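Local atomic coordinates of Rho guanine nucleotide exchange factor 11 (Homo sapiens, PDB entry 5JHH), a protein that probably activates Rho-family GTPases such as RhoA by promoting exchange of GDP for GTP through its DH domain, which a PH domain follows. Residues A[215-220]-A[252-257]; A[272-277]-A[356-361]. All blocks are in the same frame, centred on the assembly; numbering follows the deposited sequence.

How the contacts relate
The two contacts lie in series along the chain and share one sheet: strands 254-263 and 269-277 are hydrogen-bonded neighbours, joined where Ile255 and His256 both face Leu276 in a classic beta bulge. Contact 1 sets helix 189-227, which leads from the DH domain, against the start of the first strand; contact 2 sets the C-terminal helix 352-368 against the second. Their centres are about 13 Å apart. Contact 1 is part of the DH-PH junction, partly buried, and relies on waters, an amide and opposite charges around a single methionine. Contact 2 is buried inside the PH domain and made by tryptophan, valine and leucine side chains, with a backbone carbonyl at the indole edge.

Contact 1 (A[215-220]-A[252-257])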
loop_
_atom_site.group_PDB
_atom_site.type_symbol
_atom_site.label_atom_id
_atom_site.label_comp_id
_atom_site.label_asym_id
_atom_site.label_seq_id
_atom_site.Cartn_x
_atom_site.Cartn_y
_atom_site.Cartn_z
ATOM N N THR A 215 -6.722 -11.281 8.571
ATOM C CA THR A 215 -5.797 -12.400 8.659
ATOM C C THR A 215 -4.516 -12.005 9.352
ATOM O O THR A 215 -4.040 -12.743 10.215
ATOM C CB THR A 215 -5.419 -12.950 7.277
ATOM O OG1 THR A 215 -6.579 -13.484 6.631
ATOM C CG2 THR A 215 -4.407 -14.001 7.385
ATOM N N GLU A 216 -3.915 -10.882 8.962
ATOM C CA GLU A 216 -2.708 -10.437 9.657
ATOM C C GLU A 216 -2.993 -10.069 11.133
ATOM O O GLU A 216 -2.208 -10.407 12.048
ATOM C CB GLU A 216 -2.082 -9.226 8.971
ATOM C CG GLU A 216 -1.560 -9.528 7.570
ATOM C CD GLU A 216 -0.928 -8.334 6.850
ATOM O OE1 GLU A 216 -1.249 -7.153 7.153
ATOM O OE2 GLU A 216 -0.055 -8.608 5.978
ATOM N N ASN A 217 -4.087 -9.349 11.361
ATOM C CA ASN A 217 -4.399 -8.921 12.715
ATOM C C ASN A 217 -4.535 -10.145 13.597
ATOM O O ASN A 217 -3.983 -10.168 14.705
ATOM C CB ASN A 217 -5.698 -8.147 12.801
ATOM C CG ASN A 217 -5.534 -6.703 12.488
ATOM O OD1 ASN A 217 -4.469 -6.224 12.057
ATOM N ND2 ASN A 217 -6.594 -5.972 12.716
ATOM N N ARG A 218 -5.202 -11.173 13.088
ATOM C CA ARG A 218 -5.430 -12.380 13.892
ATOM C C ARG A 218 -4.129 -13.048 14.279
ATOM O O ARG A 218 -3.944 -13.452 15.441
ATOM C CB ARG A 218 -6.322 -13.367 13.162
ATOM C CG ARG A 218 -6.779 -14.569 14.003
ATOM C CD ARG A 218 -7.818 -15.452 13.293
ATOM N NE ARG A 218 -7.213 -16.233 12.203
ATOM C CZ ARG A 218 -7.473 -16.081 10.895
ATOM N NH1 ARG A 218 -8.385 -15.204 10.468
ATOM N NH2 ARG A 218 -6.814 -16.823 9.996
ATOM N N HIS A 219 -3.228 -13.168 13.305
ATOM C CA HIS A 219 -1.926 -13.744 13.553
ATOM C C HIS A 219 -1.127 -12.885 14.548
ATOM O O HIS A 219 -0.535 -13.395 15.470
ATOM C CB HIS A 219 -1.187 -13.870 12.230
ATOM C CG HIS A 219 0.176 -14.473 12.336
ATOM N ND1 HIS A 219 1.327 -13.712 12.451
ATOM C CD2 HIS A 219 0.581 -15.763 12.287
ATOM C CE1 HIS A 219 2.381 -14.513 12.489
ATOM N NE2 HIS A 219 1.954 -15.761 12.380
ATOM N N ARG A 220 -1.151 -11.577 14.362
ATOM C CA ARG A 220 -0.472 -10.651 15.268
ATOM C C ARG A 220 -0.955 -10.794 16.742
ATOM O O ARG A 220 -0.142 -10.884 17.686
ATOM C CB ARG A 220 -0.629 -9.210 14.752
ATOM C CG ARG A 220 -0.062 -8.157 15.696
ATOM C CD ARG A 220 -0.084 -6.770 15.078
ATOM N NE ARG A 220 0.730 -6.706 13.868
ATOM C CZ ARG A 220 2.030 -6.395 13.831
ATOM N NH1 ARG A 220 2.671 -6.385 12.667
ATOM N NH2 ARG A 220 2.693 -6.074 14.937
ATOM N N ARG A 252 -11.009 -10.941 20.192
ATOM C CA ARG A 252 -11.470 -9.593 19.867
ATOM C C ARG A 252 -10.851 -9.134 18.577
ATOM O O ARG A 252 -9.831 -9.652 18.128
ATOM C CB ARG A 252 -11.087 -8.610 20.982
ATOM C CG ARG A 252 -11.804 -8.892 22.291
ATOM C CD ARG A 252 -10.844 -8.938 23.475
ATOM N NE ARG A 252 -11.513 -9.308 24.724
ATOM C CZ ARG A 252 -12.489 -8.593 25.262
ATOM N NH1 ARG A 252 -12.926 -7.501 24.659
ATOM N NH2 ARG A 252 -13.040 -8.969 26.398
ATOM N N LYS A 253 -11.458 -8.123 17.991
ATOM C CA LYS A 253 -10.887 -7.527 16.826
ATOM C C LYS A 253 -10.044 -6.290 17.175
ATOM O O LYS A 253 -10.385 -5.527 18.061
ATOM C CB LYS A 253 -11.989 -7.199 15.826
ATOM C CG LYS A 253 -12.457 -8.410 15.033
ATOM C CD LYS A 253 -13.741 -8.111 14.281
ATOM C CE LYS A 253 -13.490 -7.148 13.138
ATOM N NZ LYS A 253 -14.585 -7.240 12.132
ATOM N N MET A 254 -8.935 -6.127 16.469
ATOM C CA MET A 254 -8.101 -4.968 16.617
ATOM C C MET A 254 -8.440 -3.920 15.592
ATOM O O MET A 254 -8.564 -4.215 14.415
ATOM C CB MET A 254 -6.653 -5.342 16.424
ATOM C CG MET A 254 -5.725 -4.151 16.664
ATOM S SD MET A 254 -4.075 -4.724 17.075
ATOM C CE MET A 254 -3.637 -5.635 15.610
ATOM N N ILE A 255 -8.530 -2.690 16.034
ATOM C CA ILE A 255 -8.763 -1.587 15.154
ATOM C C ILE A 255 -7.477 -0.889 14.836
ATOM O O ILE A 255 -7.263 -0.437 13.708
ATOM C CB ILE A 255 -9.730 -0.597 15.822
ATOM C CG1 ILE A 255 -11.078 -1.305 16.104
ATOM C CG2 ILE A 255 -9.895 0.671 15.008
ATOM C CD1 ILE A 255 -12.247 -0.403 16.488
ATOM N N HIS A 256 -6.625 -0.756 15.841
ATOM C CA HIS A 256 -5.421 0.052 15.706
ATOM C C HIS A 256 -4.461 -0.335 16.803
ATOM O O HIS A 256 -4.854 -0.980 17.751
ATOM C CB HIS A 256 -5.761 1.530 15.796
ATOM C CG HIS A 256 -4.672 2.419 15.320
ATOM N ND1 HIS A 256 -4.062 3.351 16.131
ATOM C CD2 HIS A 256 -4.087 2.533 14.109
ATOM C CE1 HIS A 256 -3.141 3.999 15.438
ATOM N NE2 HIS A 256 -3.126 3.510 14.210
ATOM N N GLU A 257 -3.188 -0.018 16.623
ATOM C CA GLU A 257 -2.186 -0.215 17.658
ATOM C C GLU A 257 -1.044 0.785 17.463
ATOM O O GLU A 257 -0.929 1.432 16.429
ATOM C CB GLU A 257 -1.677 -1.654 17.643
ATOM C CG GLU A 257 -0.907 -1.995 16.399
ATOM C CD GLU A 257 -0.127 -3.283 16.497
ATOM O OE1 GLU A 257 0.105 -3.790 17.617
ATOM O OE2 GLU A 257 0.322 -3.748 15.429
HETATM O O HOH W 1 -8.736 -7.623 13.785
HETATM O O HOH W 2 -6.289 -2.953 12.237
#
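Part of the junction between the DH and PH domains is formed where the long helix 189-227, through its segment 215-220, crosses the first PH strand at 71°, Asn217 and Arg220 meeting Met254 and Glu257. The amide of Asn217 approaches the strand backbone, but ND2 is badly angled for Met254 O, and two waters take up its hydrogens instead. Water 1 accepts from Asn217 ND2 at 2.9 Å and from Met254 N at 3.1 Å; water 2 also accepts from ND2 and gives a weak bond to Ile255 O. Both N-H groups of the amide are thereby used, while its OD1 is held by a basic side chain of another protein chain. Met254 CE sits 3.7 Å from Asn217 OD1 and 3.8 Å from Arg220 CD, brought there by a bend at chi3 (61°). Beyond it, Arg220 and Glu257 form a salt bridge with no N-H directed at the oxygen, their guanidinium and carboxylate planes 72° apart. Tyr224 OH hydrogen-bonds both Arg220 NH2 and Glu257 OE1, tying the two ends together. Glu257 OE2 lies over one face of the guanidinium, 3.4 Å from Arg220 NH2 and 3.1 Å from Arg220 CD.

Contact 2 (A[272-277]-A[356-361]); sequences LHVLLL and NTWMEL
The indole of Trp358 reaches from helix 356-361 to strand 272-277 with the outer end of its six-membered ring leading. At that edge, in the ring plane, lies the backbone oxygen of Val274, 3.6 Å from Trp358 CH2. The Val274 methyl CG2 comes in obliquely and packs closely, 3.4 Å from Trp358 CH2 and 3.9 Å from Trp358 CZ3; Val274 chi1 is nearly eclipsed (3°), consistent with some strain. Leu276 CB also approaches on a slant, 4.2 Å from Trp358 CZ3, while the ring of His256 makes an edge-to-face contact with the indole. This is part of the hydrophobic core of the PH domain, where the C-terminal helix closes one end of the curled beta sheet; the two segments run at 33° to each other, 11.1 Å apart at their axes. The backbones stay well separated, and the large indole bridges much of the distance. One turn further along the helix, Leu361 meets the strand beside the tryptophan. With CG anti to its backbone nitrogen (chi1 170°), Leu276 extends toward the helix and brings CD2 to 4.1 Å from Leu361 CB and 4.0 Å from Leu361 O. Leu260 of the adjoining strand touches both Val274 and Trp358.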
loop_
_atom_site.group_PDB
_atom_site.type_symbol
_atom_site.label_atom_id
_atom_site.label_comp_id
_atom_site.label_asym_id
_atom_site.label_seq_id
_atom_site.Cartn_x
_atom_site.Cartn_y
_atom_site.Cartn_z
ATOM N N LEU A 272 4.372 3.359 26.525
ATOM C CA LEU A 272 3.451 2.270 26.359
ATOM C C LEU A 272 3.398 1.773 24.924
ATOM O O LEU A 272 3.609 2.530 23.969
ATOM C CB LEU A 272 2.048 2.729 26.722
ATOM C CG LEU A 272 1.677 3.007 28.167
ATOM C CD1 LEU A 272 0.328 3.722 28.170
ATOM C CD2 LEU A 272 1.609 1.719 28.966
ATOM N N HIS A 273 3.000 0.517 24.775
ATOM C CA HIS A 273 2.416 0.091 23.521
ATOM C C HIS A 273 0.927 -0.207 23.686
ATOM O O HIS A 273 0.551 -1.026 24.517
ATOM C CB HIS A 273 3.112 -1.154 23.029
ATOM C CG HIS A 273 2.669 -1.541 21.667
ATOM N ND1 HIS A 273 1.736 -2.524 21.451
ATOM C CD2 HIS A 273 2.931 -0.992 20.462
ATOM C CE1 HIS A 273 1.505 -2.626 20.159
ATOM N NE2 HIS A 273 2.211 -1.702 19.538
ATOM N N VAL A 274 0.075 0.408 22.871
ATOM C CA VAL A 274 -1.347 0.320 23.149
ATOM C C VAL A 274 -2.190 -0.253 22.024
ATOM O O VAL A 274 -2.001 0.072 20.855
ATOM C CB VAL A 274 -1.905 1.620 23.799
ATOM C CG1 VAL A 274 -0.851 2.705 23.917
ATOM C CG2 VAL A 274 -3.160 2.112 23.123
ATOM N N LEU A 275 -3.117 -1.131 22.405
ATOM C CA LEU A 275 -4.010 -1.760 21.465
ATOM C C LEU A 275 -5.358 -1.141 21.559
ATOM O O LEU A 275 -5.916 -1.102 22.627
ATOM C CB LEU A 275 -4.199 -3.220 21.772
ATOM C CG LEU A 275 -2.937 -4.042 21.977
ATOM C CD1 LEU A 275 -3.329 -5.505 22.086
ATOM C CD2 LEU A 275 -1.914 -3.796 20.867
ATOM N N LEU A 276 -5.911 -0.703 20.435
ATOM C CA LEU A 276 -7.288 -0.309 20.379
ATOM C C LEU A 276 -8.100 -1.464 19.798
ATOM O O LEU A 276 -8.064 -1.714 18.615
ATOM C CB LEU A 276 -7.457 0.953 19.539
ATOM C CG LEU A 276 -8.905 1.296 19.243
ATOM C CD1 LEU A 276 -9.752 1.286 20.509
ATOM C CD2 LEU A 276 -9.002 2.631 18.538
ATOM N N LEU A 277 -8.823 -2.162 20.663
ATOM C CA LEU A 277 -9.716 -3.221 20.246
ATOM C C LEU A 277 -11.139 -2.681 20.050
ATOM O O LEU A 277 -11.376 -1.480 20.130
ATOM C CB LEU A 277 -9.710 -4.325 21.270
ATOM C CG LEU A 277 -8.314 -4.691 21.761
ATOM C CD1 LEU A 277 -8.393 -5.923 22.643
ATOM C CD2 LEU A 277 -7.327 -4.920 20.627
ATOM N N ASN A 356 -4.003 12.919 15.492
ATOM C CA ASN A 356 -5.205 12.910 14.694
ATOM C C ASN A 356 -5.710 11.493 14.388
ATOM O O ASN A 356 -6.888 11.222 14.519
ATOM C CB ASN A 356 -5.028 13.681 13.387
ATOM C CG ASN A 356 -4.625 15.135 13.602
ATOM O OD1 ASN A 356 -4.098 15.770 12.687
ATOM N ND2 ASN A 356 -4.872 15.672 14.792
ATOM N N THR A 357 -4.831 10.599 13.974
ATOM C CA THR A 357 -5.257 9.241 13.659
ATOM C C THR A 357 -5.818 8.543 14.880
ATOM O O THR A 357 -6.890 7.984 14.850
ATOM C CB THR A 357 -4.080 8.405 13.135
ATOM O OG1 THR A 357 -3.641 8.992 11.912
ATOM C CG2 THR A 357 -4.502 6.975 12.892
ATOM N N TRP A 358 -5.033 8.507 15.934
ATOM C CA TRP A 358 -5.469 7.919 17.177
ATOM C C TRP A 358 -6.842 8.459 17.673
ATOM O O TRP A 358 -7.689 7.685 18.134
ATOM C CB TRP A 358 -4.418 8.180 18.225
ATOM C CG TRP A 358 -3.419 7.113 18.352
ATOM C CD1 TRP A 358 -2.115 7.168 17.983
ATOM C CD2 TRP A 358 -3.621 5.840 18.942
ATOM N NE1 TRP A 358 -1.484 5.983 18.306
ATOM C CE2 TRP A 358 -2.398 5.144 18.868
ATOM C CE3 TRP A 358 -4.727 5.206 19.511
ATOM C CZ2 TRP A 358 -2.246 3.872 19.352
ATOM C CZ3 TRP A 358 -4.580 3.948 19.983
ATOM C CH2 TRP A 358 -3.354 3.275 19.895
ATOM N N MET A 359 -7.062 9.771 17.564
ATOM C CA MET A 359 -8.315 10.355 17.986
ATOM C C MET A 359 -9.480 10.001 17.073
ATOM O O MET A 359 -10.574 9.692 17.544
ATOM C CB MET A 359 -8.200 11.856 18.083
ATOM C CG MET A 359 -7.826 12.311 19.482
ATOM S SD MET A 359 -8.863 13.638 20.137
ATOM C CE MET A 359 -9.117 14.685 18.714
ATOM N N GLU A 360 -9.262 10.084 15.770
ATOM C CA GLU A 360 -10.303 9.759 14.825
ATOM C C GLU A 360 -10.768 8.340 15.130
ATOM O O GLU A 360 -11.953 8.089 15.247
ATOM C CB GLU A 360 -9.751 9.851 13.419
ATOM C CG GLU A 360 -10.777 9.960 12.315
ATOM C CD GLU A 360 -10.108 10.193 10.954
ATOM O OE1 GLU A 360 -10.360 11.257 10.345
ATOM O OE2 GLU A 360 -9.299 9.335 10.504
ATOM N N LEU A 361 -9.829 7.427 15.350
ATOM C CA LEU A 361 -10.211 6.058 15.508
ATOM C C LEU A 361 -10.808 5.820 16.874
ATOM O O LEU A 361 -11.745 5.057 17.006
ATOM C CB LEU A 361 -9.045 5.120 15.229
ATOM C CG LEU A 361 -8.522 5.152 13.782
ATOM C CD1 LEU A 361 -7.125 4.561 13.741
ATOM C CD2 LEU A 361 -9.462 4.385 12.855
#